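Local coordinates for lipopolysaccharide biosynthesis protein wbpB (Thermus thermophilus, PDB 3O9Z), which probably acts as an NAD-dependent dehydrogenase in the biosynthesis of 2,3-diacetamido-2,3-dideoxy-D-mannuronic acid, a sugar of bacterial lipopolysaccharide, at residues S80-H85 with A181-I186; T245-A250 with V256-G261; E49-T54 with E60-D65. All blocks are in the same frame, centred on the assembly; numbering follows the deposited sequence.

Contact 1 of 3, residues S80-H85 with A181-I186; sequences SPNHLH and ATNIGI. With NAD (nicotinamide-adenine-dinucleotide), chain E; AKG (2-oxoglutaric acid), chain F.
The cleft that holds the cofactor, between the NAD-binding Rossmann domain and the C-terminal alpha/beta domain, is bridged here by two asparagine amides, Asn82 and Asn183. Asn82 ND2 donates to Asn183 OD1 over 3.0 Å (N-H...O 150°); the side chains meet at about a right angle, with amide planes 43° apart. Asn183 reaches across because its CG stands anti to the backbone N (chi1 -170°), while its own ND2 is bonded to Tyr166 OH. The second hydrogen of Asn82 ND2 goes to Ser177 O, which fixes the flip of the amide and turns OD1 to the nicotinamide ribose, where it accepts from NAD O3D at 2.7 Å. His85 presents the edge of its ring to the same hydroxyl, with NE2 donating to Ser80 O (2.7 Å), and Asn82 CA sits over the centre of one ring face. Were Asn82 replaced by an alanine, the ribose hydroxyl would probably lose this acceptor, and Asn183 OD1 and Ser177 O their shared donor. Farther along the cofactor, Leu84 CD1 lies 3.4 Å from adenine N7A. Such a loop after a Rossmann strand, meeting the ribose where the C-terminal domain comes up to it, is consistent with the dinucleotide site of the Gfo/Idh/MocA family.

Contact 2 of 3, residues T245-A250 with V256-G261; sequences TYRSIA and VEFSEG. With AKG (2-oxoglutaric acid), chain F.
Arg247 and Phe258 face each other across the end of a beta hairpin, strands 245-251 and 254-257, at the edge of the C-terminal domain's mixed sheet. Arg247 CB rests over the face of the Phe258 ring, 3.9 Å from its centroid in a CH-pi contact, and the backbone joins the same pair where Phe258 N donates to Arg247 O. Ile249 and Val256 form an antiparallel hydrogen-bonded pair; their side chains share one face of the sheet, with Ile249 CG2 against Val256 CB. Beyond this pairing a side-chain oxygen of Glu257, not a backbone carbonyl of residues 256-261, accepts from Arg247 N: with its chain bent at chi2 (-71°), the glutamate turns back so that OE1 receives Arg247 N at 2.9 Å, an almost straight bond arriving from above the carboxylate plane. A water also links Glu257 OE1 to Thr245 O. From CG to NE the arginine runs extended, carrying its guanidinium to the 2-oxoglutarate. There NE donates to AKG O4 (2.9 Å) and NH2 to AKG O3 (3.0 Å), with a weak third bond from NH2 to O4, so that two donors grip one carboxylate; Phe262 adds a cation-pi contact. The remaining terminal nitrogen is positioned by a second-shell serine: Ser259 OG accepts from Arg247 NH1 at 2.9 Å and in turn donates a hydrogen bond to Glu257 OE1 at 2.7 Å, on the syn side of that oxygen.

Contact 3 of 3, residues E49-T54 with E60-D65; sequences EAEFFT and EAYLED
Between residues 49-54 and 60-65 the backbones come nearest at Phe53 and Tyr62, CA atoms 9.3 Å apart, a spacing bridged entirely by side chains. Strand 51-53 lies at one edge of the largely parallel sheet of the Rossmann fold, and helix 56-68 follows it directly in the chain. Glu51 and Phe53, two positions apart along the strand, both direct their side chains to the helix, and Tyr62 of the helix lies along both, its CB and CG against Phe53 and its hydroxyl end against Glu51. With CG anti to the backbone N (chi1 173°), the tyrosine lies outstretched toward the strand and also touches Ala32 of the neighbouring strand 29-34. Phe53 crosses it at about a right angle and lets its far end do the touching: CZ comes to 3.4 Å from Tyr62 CG and 3.5 Å from Tyr62 CB. The two rings are set obliquely, centroids 5.2 Å apart and planes inclined by 33°. This small apolar cluster lies next to subunit interfaces. Lys168 of the third subunit makes a cation-pi contact with Phe53, and Glu64 and Asp65, farther along the helix, form salt bridges with Arg90 of the second subunit. The carboxylate of Glu51 pairs with Lys164 of the third subunit, which leaves the aliphatic part of its bent chain (chi2 -55°) to meet the tyrosine: Glu51 CG packs 3.3 Å from Tyr62 OH.

Overall arrangement
Contacts 1 and 2 share the 2-oxoglutarate from different ends. Ile184 of contact 1 lies beside the carboxylate nearer the nicotinamide, whereas Arg247 of contact 2 holds the other carboxylate. Their centres are 21 Å apart and their nearest atoms about 7 Å, with the ligand spanning much of the gap. Contact 3 belongs to the rim of the Rossmann domain: its centre is 25 Å from that of contact 1 and 39 Å from that of contact 2, which lies on the opposite side of the chain's centre. Even so, the Phe53 side chain is about 9 Å from a bound NAD, and contacts 1 and 3 both meet the second subunit, whose Glu57 also bonds the cofactor.

Contact 1 of 3, residues S80-H85 with A181-I186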
loop_
_atom_site.group_PDB
_atom_site.type_symbol
_atom_site.label_atom_id
_atom_site.label_comp_id
_atom_site.label_asym_id
_atom_site.label_seq_id
_atom_site.Cartn_x
_atom_site.Cartn_y
_atom_site.Cartn_z
ATOM N N SER A 80 -5.428 15.251 1.079
ATOM C CA SER A 80 -4.851 14.174 0.284
ATOM C C SER A 80 -3.787 14.700 -0.691
ATOM O O SER A 80 -3.661 15.940 -0.828
ATOM C CB SER A 80 -5.976 13.446 -0.456
ATOM O OG SER A 80 -6.657 14.443 -1.249
ATOM N N PRO A 81 -3.034 13.810 -1.371
ATOM C CA PRO A 81 -2.091 14.230 -2.432
ATOM C C PRO A 81 -2.805 15.019 -3.538
ATOM O O PRO A 81 -4.032 14.883 -3.731
ATOM C CB PRO A 81 -1.555 12.919 -2.998
ATOM C CG PRO A 81 -1.606 11.974 -1.764
ATOM C CD PRO A 81 -2.917 12.355 -1.110
ATOM N N ASN A 82 -2.082 15.925 -4.177
ATOM C CA ASN A 82 -2.680 16.970 -4.990
ATOM C C ASN A 82 -3.561 16.431 -6.078
ATOM O O ASN A 82 -4.594 17.088 -6.355
ATOM C CB ASN A 82 -1.585 17.859 -5.603
ATOM C CG ASN A 82 -0.701 18.497 -4.532
ATOM O OD1 ASN A 82 -1.038 18.555 -3.354
ATOM N ND2 ASN A 82 0.439 19.035 -4.995
ATOM N N HIS A 83 -3.179 15.346 -6.734
ATOM C CA HIS A 83 -3.968 14.846 -7.861
ATOM C C HIS A 83 -5.323 14.329 -7.402
ATOM O O HIS A 83 -6.232 14.197 -8.252
ATOM C CB HIS A 83 -3.236 13.756 -8.607
ATOM C CG HIS A 83 -3.082 12.492 -7.826
ATOM N ND1 HIS A 83 -2.506 12.437 -6.573
ATOM C CD2 HIS A 83 -3.426 11.220 -8.147
ATOM C CE1 HIS A 83 -2.517 11.185 -6.152
ATOM N NE2 HIS A 83 -3.035 10.424 -7.102
ATOM N N LEU A 84 -5.470 14.041 -6.118
ATOM C CA LEU A 84 -6.758 13.580 -5.623
ATOM C C LEU A 84 -7.653 14.738 -5.219
ATOM O O LEU A 84 -8.843 14.535 -4.887
ATOM C CB LEU A 84 -6.541 12.673 -4.385
ATOM C CG LEU A 84 -6.101 11.289 -4.839
ATOM C CD1 LEU A 84 -5.340 10.611 -3.665
ATOM C CD2 LEU A 84 -7.347 10.443 -5.204
ATOM N N HIS A 85 -7.161 15.986 -5.224
ATOM C CA HIS A 85 -8.031 17.070 -4.834
ATOM C C HIS A 85 -9.241 17.180 -5.784
ATOM O O HIS A 85 -10.375 17.231 -5.272
ATOM C CB HIS A 85 -7.270 18.407 -4.763
ATOM C CG HIS A 85 -6.219 18.468 -3.685
ATOM N ND1 HIS A 85 -5.419 19.575 -3.511
ATOM C CD2 HIS A 85 -5.773 17.531 -2.805
ATOM C CE1 HIS A 85 -4.557 19.339 -2.529
ATOM N NE2 HIS A 85 -4.759 18.116 -2.072
ATOM N N ALA A 181 7.141 23.436 -8.910
ATOM C CA ALA A 181 6.534 24.769 -9.043
ATOM C C ALA A 181 5.057 24.800 -8.700
ATOM O O ALA A 181 4.532 25.850 -8.292
ATOM C CB ALA A 181 6.730 25.286 -10.477
ATOM N N THR A 182 4.414 23.639 -8.711
ATOM C CA THR A 182 3.034 23.560 -8.244
ATOM C C THR A 182 3.002 23.247 -6.747
ATOM O O THR A 182 2.402 23.964 -5.953
ATOM C CB THR A 182 2.285 22.466 -8.986
ATOM O OG1 THR A 182 2.141 22.826 -10.370
ATOM C CG2 THR A 182 0.872 22.276 -8.420
ATOM N N ASN A 183 3.626 22.131 -6.379
ATOM C CA ASN A 183 3.487 21.637 -5.021
ATOM C C ASN A 183 3.982 22.628 -4.002
ATOM O O ASN A 183 3.305 22.803 -3.011
ATOM C CB ASN A 183 4.215 20.307 -4.850
ATOM C CG ASN A 183 3.897 19.663 -3.531
ATOM O OD1 ASN A 183 2.724 19.521 -3.187
ATOM N ND2 ASN A 183 4.928 19.348 -2.734
ATOM N N ILE A 184 5.137 23.255 -4.243
ATOM C CA ILE A 184 5.603 24.258 -3.307
ATOM C C ILE A 184 5.295 25.643 -3.876
ATOM O O ILE A 184 4.797 26.487 -3.168
ATOM C CB ILE A 184 7.102 24.096 -3.069
ATOM C CG1 ILE A 184 7.427 22.672 -2.601
ATOM C CG2 ILE A 184 7.558 25.122 -2.017
ATOM C CD1 ILE A 184 6.823 22.237 -1.262
ATOM N N GLY A 185 5.566 25.848 -5.150
ATOM C CA GLY A 185 5.450 27.197 -5.743
ATOM C C GLY A 185 4.070 27.792 -5.774
ATOM O O GLY A 185 3.956 29.029 -5.795
ATOM N N ILE A 186 3.019 26.975 -5.663
ATOM C CA ILE A 186 1.681 27.573 -5.778
ATOM C C ILE A 186 1.462 28.668 -4.751
ATOM O O ILE A 186 0.725 29.636 -4.999
ATOM C CB ILE A 186 0.598 26.490 -5.679
ATOM C CG1 ILE A 186 -0.758 27.075 -6.131
ATOM C CG2 ILE A 186 0.487 25.862 -4.270
ATOM C CD1 ILE A 186 -0.836 27.162 -7.625
HETATM P PA NAD E . 1.463 13.472 3.393
HETATM O O1A NAD E . 2.081 13.651 4.728
HETATM O O2A NAD E . 2.097 12.589 2.306
HETATM O O5B NAD E . 0.026 12.946 3.783
HETATM C C5B NAD E . -0.787 12.598 2.697
HETATM C C4B NAD E . -1.934 11.703 3.225
HETATM O O4B NAD E . -2.920 11.461 2.188
HETATM C C3B NAD E . -1.349 10.305 3.569
HETATM O O3B NAD E . -1.644 9.932 4.931
HETATM C C2B NAD E . -1.963 9.357 2.524
HETATM O O2B NAD E . -2.181 8.014 2.982
HETATM C C1B NAD E . -3.323 10.093 2.340
HETATM N N9A NAD E . -3.989 9.648 1.088
HETATM C C8A NAD E . -3.561 9.046 -0.056
HETATM N N7A NAD E . -4.583 8.803 -0.873
HETATM C C5A NAD E . -5.732 9.172 -0.218
HETATM C C6A NAD E . -7.143 9.144 -0.532
HETATM N N6A NAD E . -7.575 8.598 -1.710
HETATM N N1A NAD E . -7.898 9.662 0.430
HETATM C C2A NAD E . -7.568 10.195 1.599
HETATM N N3A NAD E . -6.250 10.206 1.927
HETATM C C4A NAD E . -5.386 9.738 1.021
HETATM O O3 NAD E . 1.246 14.915 2.736
HETATM P PN NAD E . 0.931 16.312 3.364
HETATM O O1N NAD E . 2.234 17.103 3.474
HETATM O O2N NAD E . 0.069 16.154 4.585
HETATM O O5D NAD E . 0.184 17.073 2.175
HETATM C C5D NAD E . -1.204 16.847 2.153
HETATM C C4D NAD E . -1.804 17.991 1.317
HETATM O O4D NAD E . -1.630 19.180 2.119
HETATM C C3D NAD E . -1.153 18.248 -0.050
HETATM O O3D NAD E . -2.213 18.782 -0.906
HETATM C C2D NAD E . -0.198 19.406 0.282
HETATM O O2D NAD E . 0.038 20.250 -0.834
HETATM C C1D NAD E . -0.871 20.183 1.420
HETATM N N1N NAD E . 0.080 20.879 2.287
HETATM C C2N NAD E . -0.124 22.144 2.584
HETATM C C3N NAD E . 0.690 22.899 3.404
HETATM C C7N NAD E . 0.337 24.321 3.559
HETATM O O7N NAD E . -0.827 24.738 3.375
HETATM N N7N NAD E . 1.320 25.077 4.034
HETATM C C4N NAD E . 1.796 22.252 3.972
HETATM C C5N NAD E . 1.936 20.889 3.709
HETATM C C6N NAD E . 1.067 20.188 2.876
HETATM C C1 AKG F . 4.042 21.994 1.351
HETATM O O1 AKG F . 5.050 21.435 1.859
HETATM O O2 AKG F . 3.250 21.376 0.632
HETATM C C2 AKG F . 3.671 23.358 1.661
HETATM O O5 AKG F . 2.666 23.831 1.136
HETATM C C3 AKG F . 4.518 24.191 2.586
HETATM C C4 AKG F . 5.485 25.003 1.725
HETATM C C5 AKG F . 6.524 25.760 2.528
HETATM O O3 AKG F . 7.139 25.173 3.439
HETATM O O4 AKG F . 6.742 26.946 2.269
#

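Contact 2 of 3, residues T245-A250 with V256-G261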
loop_
_atom_site.group_PDB
_atom_site.type_symbol
_atom_site.label_atom_id
_atom_site.label_comp_id
_atom_site.label_asym_id
_atom_site.label_seq_id
_atom_site.Cartn_x
_atom_site.Cartn_y
_atom_site.Cartn_z
ATOM N N THR A 245 14.726 27.832 6.023
ATOM C CA THR A 245 13.720 28.480 5.205
ATOM C C THR A 245 14.075 29.951 5.025
ATOM O O THR A 245 14.667 30.614 5.902
ATOM C CB THR A 245 12.307 28.402 5.784
ATOM O OG1 THR A 245 12.228 29.221 6.955
ATOM C CG2 THR A 245 11.923 26.934 6.123
ATOM N N TYR A 246 13.631 30.468 3.891
ATOM C CA TYR A 246 13.767 31.875 3.557
ATOM C C TYR A 246 12.680 32.175 2.536
ATOM O O TYR A 246 12.757 31.719 1.396
ATOM C CB TYR A 246 15.160 32.169 2.996
ATOM C CG TYR A 246 15.342 33.621 2.590
ATOM C CD1 TYR A 246 15.291 34.627 3.555
ATOM C CD2 TYR A 246 15.545 33.981 1.267
ATOM C CE1 TYR A 246 15.431 35.964 3.196
ATOM C CE2 TYR A 246 15.714 35.321 0.897
ATOM C CZ TYR A 246 15.652 36.295 1.875
ATOM O OH TYR A 246 15.792 37.615 1.498
ATOM N N ARG A 247 11.673 32.935 2.955
ATOM C CA ARG A 247 10.515 33.243 2.127
ATOM C C ARG A 247 10.343 34.738 2.072
ATOM O O ARG A 247 9.938 35.359 3.065
ATOM C CB ARG A 247 9.233 32.569 2.635
ATOM C CG ARG A 247 9.297 31.041 2.762
ATOM C CD ARG A 247 7.955 30.566 3.357
ATOM N NE ARG A 247 7.935 29.152 3.724
ATOM C CZ ARG A 247 8.168 28.690 4.949
ATOM N NH1 ARG A 247 8.572 29.536 5.905
ATOM N NH2 ARG A 247 8.025 27.393 5.215
ATOM N N SER A 248 10.725 35.316 0.937
ATOM C CA SER A 248 10.955 36.761 0.855
ATOM C C SER A 248 10.276 37.325 -0.387
ATOM O O SER A 248 10.401 36.777 -1.492
ATOM C CB SER A 248 12.459 37.046 0.757
ATOM O OG SER A 248 12.703 38.348 0.254
ATOM N N ILE A 249 9.538 38.418 -0.209
ATOM C CA ILE A 249 9.077 39.232 -1.342
ATOM C C ILE A 249 9.693 40.619 -1.211
ATOM O O ILE A 249 9.511 41.322 -0.193
ATOM C CB ILE A 249 7.552 39.237 -1.521
ATOM C CG1 ILE A 249 7.175 40.061 -2.762
ATOM C CG2 ILE A 249 6.829 39.755 -0.274
ATOM C CD1 ILE A 249 5.713 39.872 -3.176
ATOM N N ALA A 250 10.460 41.022 -2.220
ATOM C CA ALA A 250 11.109 42.351 -2.196
ATOM C C ALA A 250 10.505 43.219 -3.286
ATOM O O ALA A 250 10.582 42.882 -4.470
ATOM C CB ALA A 250 12.628 42.226 -2.378
ATOM N N VAL A 256 10.069 42.027 2.520
ATOM C CA VAL A 256 9.171 41.380 3.493
ATOM C C VAL A 256 9.492 39.888 3.576
ATOM O O VAL A 256 9.291 39.172 2.594
ATOM C CB VAL A 256 7.690 41.632 3.135
ATOM C CG1 VAL A 256 6.721 40.868 4.062
ATOM C CG2 VAL A 256 7.360 43.136 3.187
ATOM N N GLU A 257 10.015 39.429 4.718
ATOM C CA GLU A 257 10.268 37.999 4.924
ATOM C C GLU A 257 9.090 37.473 5.729
ATOM O O GLU A 257 8.818 38.008 6.807
ATOM C CB GLU A 257 11.612 37.713 5.637
ATOM C CG GLU A 257 12.232 36.313 5.366
ATOM C CD GLU A 257 11.500 35.138 6.006
ATOM O OE1 GLU A 257 11.803 33.963 5.647
ATOM O OE2 GLU A 257 10.629 35.389 6.876
ATOM N N PHE A 258 8.384 36.468 5.211
ATOM C CA PHE A 258 7.088 36.063 5.777
ATOM C C PHE A 258 7.023 34.652 6.335
ATOM O O PHE A 258 5.959 34.039 6.360
ATOM C CB PHE A 258 5.943 36.289 4.782
ATOM C CG PHE A 258 6.184 35.707 3.419
ATOM C CD1 PHE A 258 6.817 36.465 2.435
ATOM C CD2 PHE A 258 5.751 34.419 3.114
ATOM C CE1 PHE A 258 6.980 35.960 1.143
ATOM C CE2 PHE A 258 5.922 33.893 1.828
ATOM C CZ PHE A 258 6.542 34.676 0.844
ATOM N N SER A 259 8.147 34.122 6.795
ATOM C CA SER A 259 8.160 32.789 7.382
ATOM C C SER A 259 7.522 32.707 8.768
ATOM O O SER A 259 6.952 31.680 9.153
ATOM C CB SER A 259 9.599 32.297 7.458
ATOM O OG SER A 259 10.082 31.976 6.150
ATOM N N GLU A 260 7.582 33.813 9.498
ATOM C CA GLU A 260 7.125 33.748 10.875
ATOM C C GLU A 260 5.615 33.644 10.879
ATOM O O GLU A 260 4.926 34.419 10.213
ATOM C CB GLU A 260 7.615 34.983 11.625
ATOM C CG GLU A 260 9.096 34.870 11.964
ATOM C CD GLU A 260 9.693 36.168 12.484
ATOM O OE1 GLU A 260 10.530 36.090 13.411
ATOM O OE2 GLU A 260 9.337 37.254 11.964
ATOM N N GLY A 261 5.097 32.638 11.585
ATOM C CA GLY A 261 3.665 32.358 11.565
ATOM C C GLY A 261 3.133 31.627 10.344
ATOM O O GLY A 261 1.936 31.369 10.265
HETATM C C1 AKG F . 4.042 21.994 1.351
HETATM O O1 AKG F . 5.050 21.435 1.859
HETATM O O2 AKG F . 3.250 21.376 0.632
HETATM C C2 AKG F . 3.671 23.358 1.661
HETATM O O5 AKG F . 2.666 23.831 1.136
HETATM C C3 AKG F . 4.518 24.191 2.586
HETATM C C4 AKG F . 5.485 25.003 1.725
HETATM C C5 AKG F . 6.524 25.760 2.528
HETATM O O3 AKG F . 7.139 25.173 3.439
HETATM O O4 AKG F . 6.742 26.946 2.269
HETATM O O HOH W 1 13.900 32.835 7.215
#

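Contact 3 of 3, residues E49-T54 with E60-D65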
loop_
_atom_site.group_PDB
_atom_site.type_symbol
_atom_site.label_atom_id
_atom_site.label_comp_id
_atom_site.label_asym_id
_atom_site.label_seq_id
_atom_site.Cartn_x
_atom_site.Cartn_y
_atom_site.Cartn_z
ATOM N N GLU A 49 -14.726 10.215 18.684
ATOM C CA GLU A 49 -15.917 9.498 18.194
ATOM C C GLU A 49 -16.115 9.491 16.659
ATOM O O GLU A 49 -17.049 8.900 16.096
ATOM C CB GLU A 49 -17.172 10.007 18.935
ATOM C CG GLU A 49 -17.248 9.414 20.348
ATOM C CD GLU A 49 -18.303 10.009 21.263
ATOM O OE1 GLU A 49 -19.099 10.866 20.826
ATOM O OE2 GLU A 49 -18.313 9.616 22.450
ATOM N N ALA A 50 -15.163 10.113 15.945
ATOM C CA ALA A 50 -15.262 10.189 14.499
ATOM C C ALA A 50 -15.198 8.810 13.863
ATOM O O ALA A 50 -14.404 7.943 14.288
ATOM C CB ALA A 50 -14.132 11.061 13.926
ATOM N N GLU A 51 -15.978 8.577 12.827
ATOM C CA GLU A 51 -15.909 7.376 12.028
ATOM C C GLU A 51 -14.608 7.419 11.208
ATOM O O GLU A 51 -14.081 8.494 10.912
ATOM C CB GLU A 51 -17.098 7.163 11.065
ATOM C CG GLU A 51 -18.505 7.017 11.667
ATOM C CD GLU A 51 -18.709 5.946 12.713
ATOM O OE1 GLU A 51 -19.500 6.225 13.644
ATOM O OE2 GLU A 51 -18.160 4.831 12.555
ATOM N N PHE A 52 -14.163 6.257 10.748
ATOM C CA PHE A 52 -12.907 6.193 10.007
ATOM C C PHE A 52 -13.007 5.148 8.905
ATOM O O PHE A 52 -13.546 4.049 9.108
ATOM C CB PHE A 52 -11.698 5.887 10.929
ATOM C CG PHE A 52 -10.400 5.759 10.157
ATOM C CD1 PHE A 52 -9.776 6.919 9.692
ATOM C CD2 PHE A 52 -9.928 4.519 9.714
ATOM C CE1 PHE A 52 -8.634 6.844 8.917
ATOM C CE2 PHE A 52 -8.762 4.430 8.932
ATOM C CZ PHE A 52 -8.133 5.604 8.529
ATOM N N PHE A 53 -12.520 5.469 7.709
ATOM C CA PHE A 53 -12.537 4.595 6.570
ATOM C C PHE A 53 -11.165 4.544 5.902
ATOM O O PHE A 53 -10.511 5.611 5.819
ATOM C CB PHE A 53 -13.559 5.122 5.519
ATOM C CG PHE A 53 -14.968 5.119 6.057
ATOM C CD1 PHE A 53 -15.783 4.034 5.800
ATOM C CD2 PHE A 53 -15.393 6.190 6.841
ATOM C CE1 PHE A 53 -17.080 4.005 6.357
ATOM C CE2 PHE A 53 -16.693 6.146 7.428
ATOM C CZ PHE A 53 -17.483 5.027 7.177
ATOM N N THR A 54 -10.784 3.365 5.422
ATOM C CA THR A 54 -9.637 3.244 4.530
ATOM C C THR A 54 -10.029 3.171 3.043
ATOM O O THR A 54 -9.177 3.393 2.181
ATOM C CB THR A 54 -8.798 1.976 4.851
ATOM O OG1 THR A 54 -9.653 0.831 4.705
ATOM C CG2 THR A 54 -8.192 2.052 6.253
ATOM N N GLU A 60 -17.538 7.176 0.853
ATOM C CA GLU A 60 -18.574 7.857 0.039
ATOM C C GLU A 60 -19.966 7.287 0.369
ATOM O O GLU A 60 -20.898 8.097 0.528
ATOM C CB GLU A 60 -18.248 7.674 -1.450
ATOM C CG GLU A 60 -19.145 8.488 -2.377
ATOM C CD GLU A 60 -18.561 8.608 -3.752
ATOM O OE1 GLU A 60 -18.953 9.556 -4.462
ATOM O OE2 GLU A 60 -17.849 7.665 -4.213
ATOM N N ALA A 61 -20.092 5.953 0.378
ATOM C CA ALA A 61 -21.414 5.368 0.636
ATOM C C ALA A 61 -21.923 5.802 1.986
ATOM O O ALA A 61 -23.131 5.983 2.161
ATOM C CB ALA A 61 -21.325 3.858 0.538
ATOM N N TYR A 62 -21.056 5.900 3.003
ATOM C CA TYR A 62 -21.402 6.337 4.333
ATOM C C TYR A 62 -21.879 7.780 4.373
ATOM O O TYR A 62 -22.941 8.069 4.927
ATOM C CB TYR A 62 -20.210 6.093 5.281
ATOM C CG TYR A 62 -20.441 6.682 6.639
ATOM C CD1 TYR A 62 -21.344 6.056 7.501
ATOM C CD2 TYR A 62 -19.882 7.880 7.025
ATOM C CE1 TYR A 62 -21.633 6.594 8.736
ATOM C CE2 TYR A 62 -20.139 8.405 8.276
ATOM C CZ TYR A 62 -21.016 7.761 9.120
ATOM O OH TYR A 62 -21.317 8.273 10.363
ATOM N N LEU A 63 -21.134 8.651 3.704
ATOM C CA LEU A 63 -21.541 10.040 3.639
ATOM C C LEU A 63 -22.832 10.170 2.824
ATOM O O LEU A 63 -23.610 11.039 3.153
ATOM C CB LEU A 63 -20.443 10.904 3.016
ATOM C CG LEU A 63 -19.200 11.002 3.934
ATOM C CD1 LEU A 63 -18.200 11.877 3.210
ATOM C CD2 LEU A 63 -19.453 11.566 5.338
ATOM N N GLU A 64 -23.056 9.322 1.823
ATOM C CA GLU A 64 -24.297 9.349 1.017
ATOM C C GLU A 64 -25.441 8.874 1.890
ATOM O O GLU A 64 -26.527 9.485 1.840
ATOM C CB GLU A 64 -24.124 8.478 -0.219
ATOM C CG GLU A 64 -25.287 8.534 -1.258
ATOM C CD GLU A 64 -24.901 7.760 -2.481
ATOM O OE1 GLU A 64 -24.573 6.547 -2.344
ATOM O OE2 GLU A 64 -24.883 8.372 -3.591
ATOM N N ASP A 65 -25.237 7.810 2.682
ATOM C CA ASP A 65 -26.239 7.430 3.674
ATOM C C ASP A 65 -26.582 8.546 4.645
ATOM O O ASP A 65 -27.773 8.761 4.913
ATOM C CB ASP A 65 -25.830 6.170 4.464
ATOM C CG ASP A 65 -25.733 4.917 3.620
ATOM O OD1 ASP A 65 -26.298 4.811 2.501
ATOM O OD2 ASP A 65 -25.072 3.963 4.136
#